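Long-range contacts in fibronectin-binding protein (Streptococcus pyogenes, PDB 5A0L), which mediates covalent binding of the bacterium to its host through an internal thioester held in its N-terminal thioester domain: residues F10-P15 with N65-K70; Y17-Y22 with N191-E196; N116-L121 with T162-A167. All blocks are in the same frame, centred on the assembly; numbering follows the deposited sequence.

Contact 1: F10-P15 with N65-K70; sequences FKSPDP and NNFYKK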
loop_
_atom_site.group_PDB
_atom_site.type_symbol
_atom_site.label_atom_id
_atom_site.label_comp_id
_atom_site.label_asym_id
_atom_site.label_seq_id
_atom_site.Cartn_x
_atom_site.Cartn_y
_atom_site.Cartn_z
ATOM N N PHE A 10 6.036 -20.671 5.138
ATOM C CA PHE A 10 6.799 -21.035 3.947
ATOM C C PHE A 10 8.243 -20.624 4.165
ATOM O O PHE A 10 8.519 -19.517 4.601
ATOM C CB PHE A 10 6.219 -20.349 2.693
ATOM C CG PHE A 10 4.941 -20.993 2.183
ATOM C CD1 PHE A 10 3.753 -20.797 2.831
ATOM C CD2 PHE A 10 4.949 -21.798 1.073
ATOM C CE1 PHE A 10 2.592 -21.396 2.395
ATOM C CE2 PHE A 10 3.788 -22.396 0.616
ATOM C CZ PHE A 10 2.610 -22.203 1.293
ATOM N N LYS A 11 9.175 -21.484 3.816
ATOM C CA LYS A 11 10.604 -21.164 3.877
ATOM C C LYS A 11 11.135 -20.873 2.469
ATOM O O LYS A 11 10.939 -21.650 1.531
ATOM C CB LYS A 11 11.407 -22.308 4.497
ATOM C CG LYS A 11 12.901 -21.963 4.629
ATOM C CD LYS A 11 13.587 -22.665 5.796
ATOM C CE LYS A 11 13.589 -24.169 5.636
ATOM N NZ LYS A 11 14.549 -24.612 4.588
ATOM N N SER A 12 11.760 -19.710 2.321
ATOM C CA SER A 12 12.324 -19.325 1.046
ATOM C C SER A 12 13.496 -20.240 0.650
ATOM O O SER A 12 14.300 -20.604 1.493
ATOM C CB SER A 12 12.862 -17.901 1.151
ATOM O OG SER A 12 13.428 -17.482 -0.095
ATOM N N PRO A 13 13.649 -20.519 -0.650
ATOM C CA PRO A 13 14.898 -21.186 -1.051
ATOM C C PRO A 13 16.151 -20.322 -0.927
ATOM O O PRO A 13 17.242 -20.865 -0.969
ATOM C CB PRO A 13 14.679 -21.518 -2.533
ATOM C CG PRO A 13 13.604 -20.609 -2.983
ATOM C CD PRO A 13 12.743 -20.296 -1.779
ATOM N N ASP A 14 15.991 -19.009 -0.767
ATOM C CA ASP A 14 17.118 -18.103 -0.595
ATOM C C ASP A 14 16.958 -17.378 0.750
ATOM O O ASP A 14 16.043 -16.542 0.906
ATOM C CB ASP A 14 17.157 -17.103 -1.763
ATOM C CG ASP A 14 18.360 -16.177 -1.704
ATOM O OD1 ASP A 14 19.029 -16.099 -0.643
ATOM O OD2 ASP A 14 18.634 -15.545 -2.742
ATOM N N PRO A 15 17.844 -17.660 1.711
ATOM C CA PRO A 15 17.706 -17.050 3.037
ATOM C C PRO A 15 17.878 -15.540 3.078
ATOM O O PRO A 15 17.483 -14.909 4.057
ATOM C CB PRO A 15 18.785 -17.749 3.875
ATOM C CG PRO A 15 19.751 -18.301 2.879
ATOM C CD PRO A 15 18.950 -18.637 1.659
ATOM N N ASN A 65 5.180 -19.193 -5.111
ATOM C CA ASN A 65 5.280 -18.358 -3.900
ATOM C C ASN A 65 6.289 -17.223 -4.069
ATOM O O ASN A 65 7.352 -17.408 -4.644
ATOM C CB ASN A 65 5.669 -19.194 -2.704
ATOM C CG ASN A 65 4.723 -20.385 -2.505
ATOM O OD1 ASN A 65 5.168 -21.524 -2.507
ATOM N ND2 ASN A 65 3.429 -20.135 -2.494
ATOM N N ASN A 66 5.934 -16.075 -3.538
ATOM C CA ASN A 66 6.701 -14.861 -3.629
ATOM C C ASN A 66 7.473 -14.613 -2.337
ATOM O O ASN A 66 6.866 -14.503 -1.267
ATOM C CB ASN A 66 5.782 -13.694 -3.951
ATOM C CG ASN A 66 5.022 -13.873 -5.212
ATOM O OD1 ASN A 66 3.827 -14.183 -5.238
ATOM N ND2 ASN A 66 5.728 -13.711 -6.314
ATOM N N PHE A 67 8.797 -14.479 -2.462
ATOM C CA PHE A 67 9.658 -14.199 -1.347
ATOM C C PHE A 67 10.335 -12.827 -1.496
ATOM O O PHE A 67 10.510 -12.345 -2.620
ATOM C CB PHE A 67 10.683 -15.330 -1.151
ATOM C CG PHE A 67 10.026 -16.619 -0.737
ATOM C CD1 PHE A 67 9.545 -16.795 0.560
ATOM C CD2 PHE A 67 9.800 -17.626 -1.659
ATOM C CE1 PHE A 67 8.894 -17.987 0.928
ATOM C CE2 PHE A 67 9.160 -18.807 -1.287
ATOM C CZ PHE A 67 8.714 -18.974 0.003
ATOM N N TYR A 68 10.728 -12.270 -0.353
ATOM C CA TYR A 68 11.122 -10.896 -0.252
ATOM C C TYR A 68 12.230 -10.694 0.773
ATOM O O TYR A 68 12.295 -11.369 1.804
ATOM C CB TYR A 68 9.885 -10.087 0.202
ATOM C CG TYR A 68 8.839 -9.931 -0.834
ATOM C CD1 TYR A 68 8.869 -8.838 -1.697
ATOM C CD2 TYR A 68 7.779 -10.855 -0.965
ATOM C CE1 TYR A 68 7.972 -8.670 -2.686
ATOM C CE2 TYR A 68 6.864 -10.700 -1.999
ATOM C CZ TYR A 68 6.971 -9.583 -2.871
ATOM O OH TYR A 68 6.026 -9.368 -3.866
ATOM N N LYS A 69 13.049 -9.667 0.486
ATOM C CA LYS A 69 14.034 -9.139 1.424
ATOM C C LYS A 69 13.502 -7.845 2.049
ATOM O O LYS A 69 13.042 -6.973 1.311
ATOM C CB LYS A 69 15.353 -8.864 0.662
ATOM C CG LYS A 69 16.417 -8.156 1.467
ATOM C CD LYS A 69 17.642 -7.862 0.601
ATOM C CE LYS A 69 18.615 -8.962 0.566
ATOM N NZ LYS A 69 19.844 -8.294 0.055
ATOM N N LYS A 70 13.606 -7.753 3.383
ATOM C CA LYS A 70 13.080 -6.569 4.092
ATOM C C LYS A 70 14.174 -5.502 4.220
ATOM O O LYS A 70 15.261 -5.799 4.707
ATOM C CB LYS A 70 12.575 -6.994 5.449
ATOM C CG LYS A 70 11.886 -5.869 6.221
ATOM C CD LYS A 70 11.259 -6.315 7.509
ATOM C CE LYS A 70 12.237 -6.621 8.600
ATOM N NZ LYS A 70 12.741 -5.382 9.246
#
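Asn-65 meets the ring of Phe-10 with its amide. OD1 of Asn-65 approaches CE2 of Phe-10 to 3.5 Å, and the amide and ring planes are turned 58° apart. The two side chains cross at about a right angle. On the other branch of the amide, ND2 is taken by the carbonyl of Ser-62. The Phe-10 ring also meets the ring of Tyr-20 on strand 19-23.

Two residues on, Phe-67 carries most of the contact. This side chain stands on strand 66-72 of the antiparallel barrel, and the irregular chain leading to strand 19-23 wraps over it. The backbone of Ser-12 covers one ring face. CA of Ser-12 lies 3.6 Å from the ring centroid of Phe-67, only 8° off the normal, a CH-pi contact. CB of Ser-12 reaches the same face, 3.5 Å from CD1 of Phe-67. OG of Ser-12 is anti to its own N (chi1 -180°), which places it near the CB end of Phe-67, and it is hydrogen-bonded to the carbonyl of Tyr-17. The far end of the ring is met at its edge, where CB of Phe-10 is 3.9 Å from CZ of Phe-67. Pro-13 comes in obliquely, its CD 3.9 Å from CE2 of Phe-67.

Contact 2: Y17-Y22 with N191-E196; sequences YPWYGY and NIFKSE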
loop_
_atom_site.group_PDB
_atom_site.type_symbol
_atom_site.label_atom_id
_atom_site.label_comp_id
_atom_site.label_asym_id
_atom_site.label_seq_id
_atom_site.Cartn_x
_atom_site.Cartn_y
_atom_site.Cartn_z
ATOM N N TYR A 17 16.241 -13.640 1.063
ATOM C CA TYR A 17 14.877 -13.195 0.758
ATOM C C TYR A 17 13.900 -14.069 1.542
ATOM O O TYR A 17 13.186 -14.876 0.951
ATOM C CB TYR A 17 14.566 -13.214 -0.751
ATOM C CG TYR A 17 15.402 -12.247 -1.591
ATOM C CD1 TYR A 17 16.785 -12.376 -1.733
ATOM C CD2 TYR A 17 14.835 -11.159 -2.154
ATOM C CE1 TYR A 17 17.518 -11.459 -2.471
ATOM C CE2 TYR A 17 15.564 -10.249 -2.887
ATOM C CZ TYR A 17 16.894 -10.377 -3.036
ATOM O OH TYR A 17 17.566 -9.400 -3.776
ATOM N N PRO A 18 13.862 -13.920 2.870
ATOM C CA PRO A 18 13.173 -14.940 3.670
ATOM C C PRO A 18 11.678 -14.674 3.935
ATOM O O PRO A 18 11.001 -15.578 4.443
ATOM C CB PRO A 18 13.963 -14.911 4.978
ATOM C CG PRO A 18 14.315 -13.446 5.127
ATOM C CD PRO A 18 14.662 -13.019 3.712
ATOM N N TRP A 19 11.190 -13.461 3.650
ATOM C CA TRP A 19 9.792 -13.118 3.942
ATOM C C TRP A 19 8.885 -13.636 2.852
ATOM O O TRP A 19 9.175 -13.475 1.665
ATOM C CB TRP A 19 9.655 -11.580 4.050
ATOM C CG TRP A 19 10.277 -11.023 5.289
ATOM C CD1 TRP A 19 11.597 -10.762 5.501
ATOM C CD2 TRP A 19 9.613 -10.696 6.528
ATOM N NE1 TRP A 19 11.805 -10.307 6.791
ATOM C CE2 TRP A 19 10.594 -10.251 7.431
ATOM C CE3 TRP A 19 8.267 -10.705 6.947
ATOM C CZ2 TRP A 19 10.276 -9.852 8.731
ATOM C CZ3 TRP A 19 7.980 -10.292 8.210
ATOM C CH2 TRP A 19 8.968 -9.913 9.093
ATOM N N TYR A 20 7.768 -14.245 3.247
ATOM C CA TYR A 20 6.721 -14.663 2.323
ATOM C C TYR A 20 5.720 -13.507 2.163
ATOM O O TYR A 20 5.229 -12.989 3.167
ATOM C CB TYR A 20 6.036 -15.902 2.892
ATOM C CG TYR A 20 4.919 -16.519 2.079
ATOM C CD1 TYR A 20 4.940 -16.594 0.713
ATOM C CD2 TYR A 20 3.805 -17.025 2.724
ATOM C CE1 TYR A 20 3.904 -17.160 -0.005
ATOM C CE2 TYR A 20 2.761 -17.591 2.044
ATOM C CZ TYR A 20 2.771 -17.653 0.679
ATOM O OH TYR A 20 1.734 -18.218 -0.025
ATOM N N GLY A 21 5.456 -13.113 0.915
ATOM C CA GLY A 21 4.481 -12.124 0.588
ATOM C C GLY A 21 3.368 -12.743 -0.209
ATOM O O GLY A 21 3.641 -13.490 -1.160
ATOM N N TYR A 22 2.127 -12.398 0.103
ATOM C CA TYR A 22 0.999 -13.115 -0.438
ATOM C C TYR A 22 -0.255 -12.266 -0.444
ATOM O O TYR A 22 -0.401 -11.318 0.354
ATOM C CB TYR A 22 0.697 -14.420 0.366
ATOM C CG TYR A 22 0.715 -14.244 1.869
ATOM C CD1 TYR A 22 1.905 -14.271 2.579
ATOM C CD2 TYR A 22 -0.477 -14.079 2.605
ATOM C CE1 TYR A 22 1.949 -14.143 3.961
ATOM C CE2 TYR A 22 -0.432 -13.974 3.993
ATOM C CZ TYR A 22 0.776 -14.009 4.660
ATOM O OH TYR A 22 0.876 -13.893 6.040
ATOM N N ASN A 191 8.764 -0.113 5.919
ATOM C CA ASN A 191 9.694 -1.051 5.296
ATOM C C ASN A 191 9.310 -1.281 3.854
ATOM O O ASN A 191 8.126 -1.325 3.508
ATOM C CB ASN A 191 9.713 -2.368 6.078
ATOM C CG ASN A 191 10.182 -2.182 7.496
ATOM O OD1 ASN A 191 9.394 -1.787 8.389
ATOM N ND2 ASN A 191 11.465 -2.384 7.701
ATOM N N ILE A 192 10.362 -1.464 3.041
ATOM C CA ILE A 192 10.215 -1.929 1.670
ATOM C C ILE A 192 10.591 -3.420 1.664
ATOM O O ILE A 192 11.525 -3.836 2.308
ATOM C CB ILE A 192 11.130 -1.136 0.690
ATOM C CG1 ILE A 192 10.582 0.295 0.531
ATOM C CG2 ILE A 192 11.299 -1.857 -0.653
ATOM C CD1 ILE A 192 9.347 0.394 -0.338
ATOM N N PHE A 193 9.795 -4.166 0.902
ATOM C CA PHE A 193 10.051 -5.588 0.661
ATOM C C PHE A 193 10.453 -5.727 -0.812
ATOM O O PHE A 193 9.657 -5.481 -1.709
ATOM C CB PHE A 193 8.821 -6.403 1.037
ATOM C CG PHE A 193 8.616 -6.453 2.537
ATOM C CD1 PHE A 193 7.969 -5.409 3.186
ATOM C CD2 PHE A 193 9.157 -7.465 3.309
ATOM C CE1 PHE A 193 7.847 -5.421 4.549
ATOM C CE2 PHE A 193 9.003 -7.486 4.676
ATOM C CZ PHE A 193 8.360 -6.431 5.304
ATOM N N LYS A 194 11.723 -6.127 -0.998
ATOM C CA LYS A 194 12.324 -6.261 -2.323
ATOM C C LYS A 194 12.055 -7.695 -2.829
ATOM O O LYS A 194 12.463 -8.680 -2.177
ATOM C CB LYS A 194 13.827 -6.038 -2.233
ATOM C CG LYS A 194 14.558 -6.227 -3.545
ATOM C CD LYS A 194 16.058 -6.154 -3.421
ATOM C CE LYS A 194 16.801 -6.342 -4.795
ATOM N NZ LYS A 194 18.200 -6.622 -4.477
ATOM N N SER A 195 11.325 -7.789 -3.929
ATOM C CA SER A 195 10.939 -9.076 -4.473
ATOM C C SER A 195 12.127 -9.886 -4.982
ATOM O O SER A 195 12.958 -9.382 -5.741
ATOM C CB SER A 195 9.980 -8.890 -5.616
ATOM O OG SER A 195 9.473 -10.140 -6.060
ATOM N N GLU A 196 12.165 -11.177 -4.634
ATOM C CA GLU A 196 13.177 -12.104 -5.145
ATOM C C GLU A 196 12.966 -12.341 -6.633
ATOM O O GLU A 196 13.939 -12.613 -7.356
ATOM C CB GLU A 196 13.081 -13.423 -4.353
ATOM C CG GLU A 196 13.943 -14.604 -4.802
ATOM C CD GLU A 196 13.454 -15.392 -6.039
ATOM O OE1 GLU A 196 12.237 -15.481 -6.390
ATOM O OE2 GLU A 196 14.351 -16.040 -6.597
#
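NZ of Lys-194 donates a hydrogen bond to OH of Tyr-17 at 2.9 Å. The lysine chain starts with CG anti to its backbone N (chi1 177°) and stays extended, which carries the ammonium group out to the phenol. CE of Lys-194 also comes within 3.3 Å of the Tyr-17 OH. A bound zinc ion lies about 4 Å from the Lys-194 side chain. The ammonium group would probably polarise the phenol oxygen.

The rest of the Tyr-17 ring lies against the backbone at the end of strand 191-195. The carbonyl O of Lys-194 sits at the ring edge, near its plane, 3.4 Å from CD2 of Tyr-17. The same CD2 is 3.5 Å from CA of Glu-196. CB of Glu-196 touches this part of the ring too. Beyond CB the glutamate chain bends (chi2 -78°), and its carboxylate leads away from the tyrosine.

A second cluster is purely aromatic. Phe-193 points its edge at one face of the Trp-19 indole in a T-shaped stack. The Phe-193 ring and the five-membered ring of Trp-19 have centroids 5.3 Å apart and planes at 71°. CE2 of Phe-193 does the touching, 3.8 Å from CD2 of Trp-19.

Phe-193 and Lys-194 alternate along the strand and serve its two different faces. Both strands flank strand 66-72 in the closed antiparallel barrel: Gly-21 pairs with Asn-66 and Ile-192 with Ile-71. Lys-70 of that strand and Val-37 of strand 35-39 also touch Phe-193, while Tyr-81 of helix 75-81 packs against Lys-194.

Contact 3: N116-L121 with T162-A167; sequences NGIEDL and TLMREA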
loop_
_atom_site.group_PDB
_atom_site.type_symbol
_atom_site.label_atom_id
_atom_site.label_comp_id
_atom_site.label_asym_id
_atom_site.label_seq_id
_atom_site.Cartn_x
_atom_site.Cartn_y
_atom_site.Cartn_z
ATOM N N ASN A 116 -12.666 6.444 8.137
ATOM C CA ASN A 116 -13.825 6.083 8.968
ATOM C C ASN A 116 -14.999 5.652 8.110
ATOM O O ASN A 116 -15.397 6.337 7.177
ATOM C CB ASN A 116 -14.299 7.272 9.775
ATOM C CG ASN A 116 -13.380 7.637 10.921
ATOM O OD1 ASN A 116 -12.442 6.913 11.293
ATOM N ND2 ASN A 116 -13.680 8.794 11.543
ATOM N N GLY A 117 -15.554 4.486 8.440
ATOM C CA GLY A 117 -16.736 3.979 7.755
ATOM C C GLY A 117 -16.495 3.265 6.450
ATOM O O GLY A 117 -17.428 2.763 5.846
ATOM N N ILE A 118 -15.256 3.284 5.965
ATOM C CA ILE A 118 -14.910 2.597 4.719
ATOM C C ILE A 118 -14.586 1.140 5.046
ATOM O O ILE A 118 -13.780 0.869 5.909
ATOM C CB ILE A 118 -13.726 3.303 3.998
ATOM C CG1 ILE A 118 -14.067 4.760 3.720
ATOM C CG2 ILE A 118 -13.421 2.559 2.717
ATOM C CD1 ILE A 118 -12.961 5.559 3.060
ATOM N N GLU A 119 -15.251 0.222 4.338
ATOM C CA GLU A 119 -15.010 -1.183 4.541
ATOM C C GLU A 119 -13.539 -1.496 4.261
ATOM O O GLU A 119 -12.931 -0.882 3.379
ATOM C CB GLU A 119 -15.913 -2.015 3.628
ATOM C CG GLU A 119 -17.387 -1.879 3.938
ATOM C CD GLU A 119 -18.315 -2.440 2.880
ATOM O OE1 GLU A 119 -17.858 -3.088 1.910
ATOM O OE2 GLU A 119 -19.533 -2.239 3.029
ATOM N N ASP A 120 -12.977 -2.470 4.968
ATOM C CA ASP A 120 -11.539 -2.733 4.910
ATOM C C ASP A 120 -11.009 -2.860 3.461
ATOM O O ASP A 120 -9.995 -2.245 3.132
ATOM C CB ASP A 120 -11.183 -3.998 5.666
ATOM C CG ASP A 120 -11.398 -3.874 7.161
ATOM O OD1 ASP A 120 -11.718 -2.782 7.669
ATOM O OD2 ASP A 120 -11.275 -4.913 7.823
ATOM N N LEU A 121 -11.657 -3.650 2.615
ATOM C CA LEU A 121 -11.095 -3.849 1.270
ATOM C C LEU A 121 -11.155 -2.573 0.460
ATOM O O LEU A 121 -10.275 -2.335 -0.383
ATOM C CB LEU A 121 -11.815 -5.005 0.569
ATOM C CG LEU A 121 -11.487 -6.395 1.116
ATOM C CD1 LEU A 121 -12.484 -7.453 0.625
ATOM C CD2 LEU A 121 -10.058 -6.822 0.790
ATOM N N THR A 162 -18.645 7.539 -2.144
ATOM C CA THR A 162 -18.478 8.925 -1.753
ATOM C C THR A 162 -17.389 9.041 -0.666
ATOM O O THR A 162 -16.510 9.933 -0.723
ATOM C CB THR A 162 -19.819 9.505 -1.287
ATOM O OG1 THR A 162 -20.758 9.421 -2.370
ATOM C CG2 THR A 162 -19.668 10.952 -0.847
ATOM N N LEU A 163 -17.427 8.156 0.326
ATOM C CA LEU A 163 -16.382 8.174 1.368
ATOM C C LEU A 163 -14.996 7.946 0.753
ATOM O O LEU A 163 -14.013 8.585 1.128
ATOM C CB LEU A 163 -16.629 7.096 2.444
ATOM C CG LEU A 163 -17.858 7.288 3.351
ATOM C CD1 LEU A 163 -17.970 6.071 4.244
ATOM C CD2 LEU A 163 -17.784 8.575 4.129
ATOM N N MET A 164 -14.916 6.974 -0.156
ATOM C CA MET A 164 -13.621 6.621 -0.774
ATOM C C MET A 164 -13.004 7.783 -1.550
ATOM O O MET A 164 -11.801 8.046 -1.433
ATOM C CB MET A 164 -13.825 5.432 -1.714
ATOM C CG MET A 164 -14.144 4.102 -0.979
ATOM S SD MET A 164 -14.803 2.828 -2.098
ATOM C CE MET A 164 -13.317 2.415 -3.040
ATOM N N ARG A 165 -13.821 8.461 -2.342
ATOM C CA ARG A 165 -13.326 9.584 -3.125
ATOM C C ARG A 165 -12.833 10.704 -2.224
ATOM O O ARG A 165 -11.760 11.272 -2.482
ATOM C CB ARG A 165 -14.429 10.117 -4.032
ATOM C CG ARG A 165 -14.838 9.161 -5.118
ATOM C CD ARG A 165 -16.134 9.601 -5.796
ATOM N NE ARG A 165 -16.514 8.736 -6.907
ATOM C CZ ARG A 165 -17.724 8.657 -7.449
ATOM N NH1 ARG A 165 -18.708 9.411 -7.006
ATOM N NH2 ARG A 165 -17.949 7.797 -8.433
ATOM N N GLU A 166 -13.584 11.025 -1.169
ATOM C CA GLU A 166 -13.155 12.090 -0.291
ATOM C C GLU A 166 -11.875 11.745 0.445
ATOM O O GLU A 166 -10.993 12.597 0.647
ATOM C CB GLU A 166 -14.308 12.486 0.666
ATOM C CG GLU A 166 -15.494 13.117 -0.063
ATOM C CD GLU A 166 -15.083 14.273 -0.987
ATOM O OE1 GLU A 166 -14.513 15.254 -0.464
ATOM O OE2 GLU A 166 -15.313 14.206 -2.244
ATOM N N ALA A 167 -11.750 10.491 0.869
ATOM C CA ALA A 167 -10.545 10.039 1.548
ATOM C C ALA A 167 -9.331 10.152 0.621
ATOM O O ALA A 167 -8.263 10.598 1.039
ATOM C CB ALA A 167 -10.698 8.632 2.078
#
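Apolar packing centres on Ile-118, whose CG1, CG2 and CD1 all touch helix 158-172. CG1 of Ile-118 rests 3.7 Å from CB of Leu-163, the two side chains sliding past each other in opposite directions. CG1 is anti to the carbonyl carbon (chi1 -57°) and the chain is then extended through chi2, so CD1 reaches across to the next turn. There CD1 of Ile-118 lies 3.9 Å from CB of Ala-167. CG2, the other branch of Ile-118, meets CG of Met-164 more loosely, at 4.1 Å. Ala-123 of helix 120-135 touches Ile-118 as well.

The contact joins the loop leading into helix 120-135 to helix 158-172, in the helical part of the thioester domain. Glu-119 stands at the N-cap position, and Ile-118 fills the angle between this helix start and helix 158-172. Met-164 and Ala-167 continue the packing onto Val-126 of helix 120-135.

Contacts between methyl groups and carbonyls form a second kind. CD1 of Leu-163 lies 3.7 Å from O of Gly-117. O of Asn-116 is 3.9 Å from the same CD1 of Leu-163. Gly-117 turns the chain here with a positive phi of 83°. CD1 of Ile-118 in turn lies 3.7 Å from the carbonyl O of Leu-163, an oxygen that accepts the helical bond from the Ala-167 N.

The polar links come from outside the two segments. The side-chain amide of Gln-160, in helix 158-172, brackets Ile-118: NE2 is bonded to the Gly-117 carbonyl and OE1 to the Glu-119 NH.

Overall arrangement
Contacts 1 and 2 belong to one side of the barrel, their centres 7 Å apart. Strand 66-72 joins them, lying between strands 19-23 and 191-195. Lys-69 O is 2.8 Å from Lys-194 N and Phe-67 O is 2.9 Å from Glu-196 N, both probable hydrogen bonds. The segments of contacts 1 and 2 alternate along the chain. Contact 3 lies among the helices on the opposite side of the chain's centre. Its centre is about 33 Å from that of contact 1 and 28 Å from that of contact 2, whose nearest atoms are about 11 Å away. A zinc ion lies beside contact 2; the Phe-67 side chain is about 14 Å from a zinc ion.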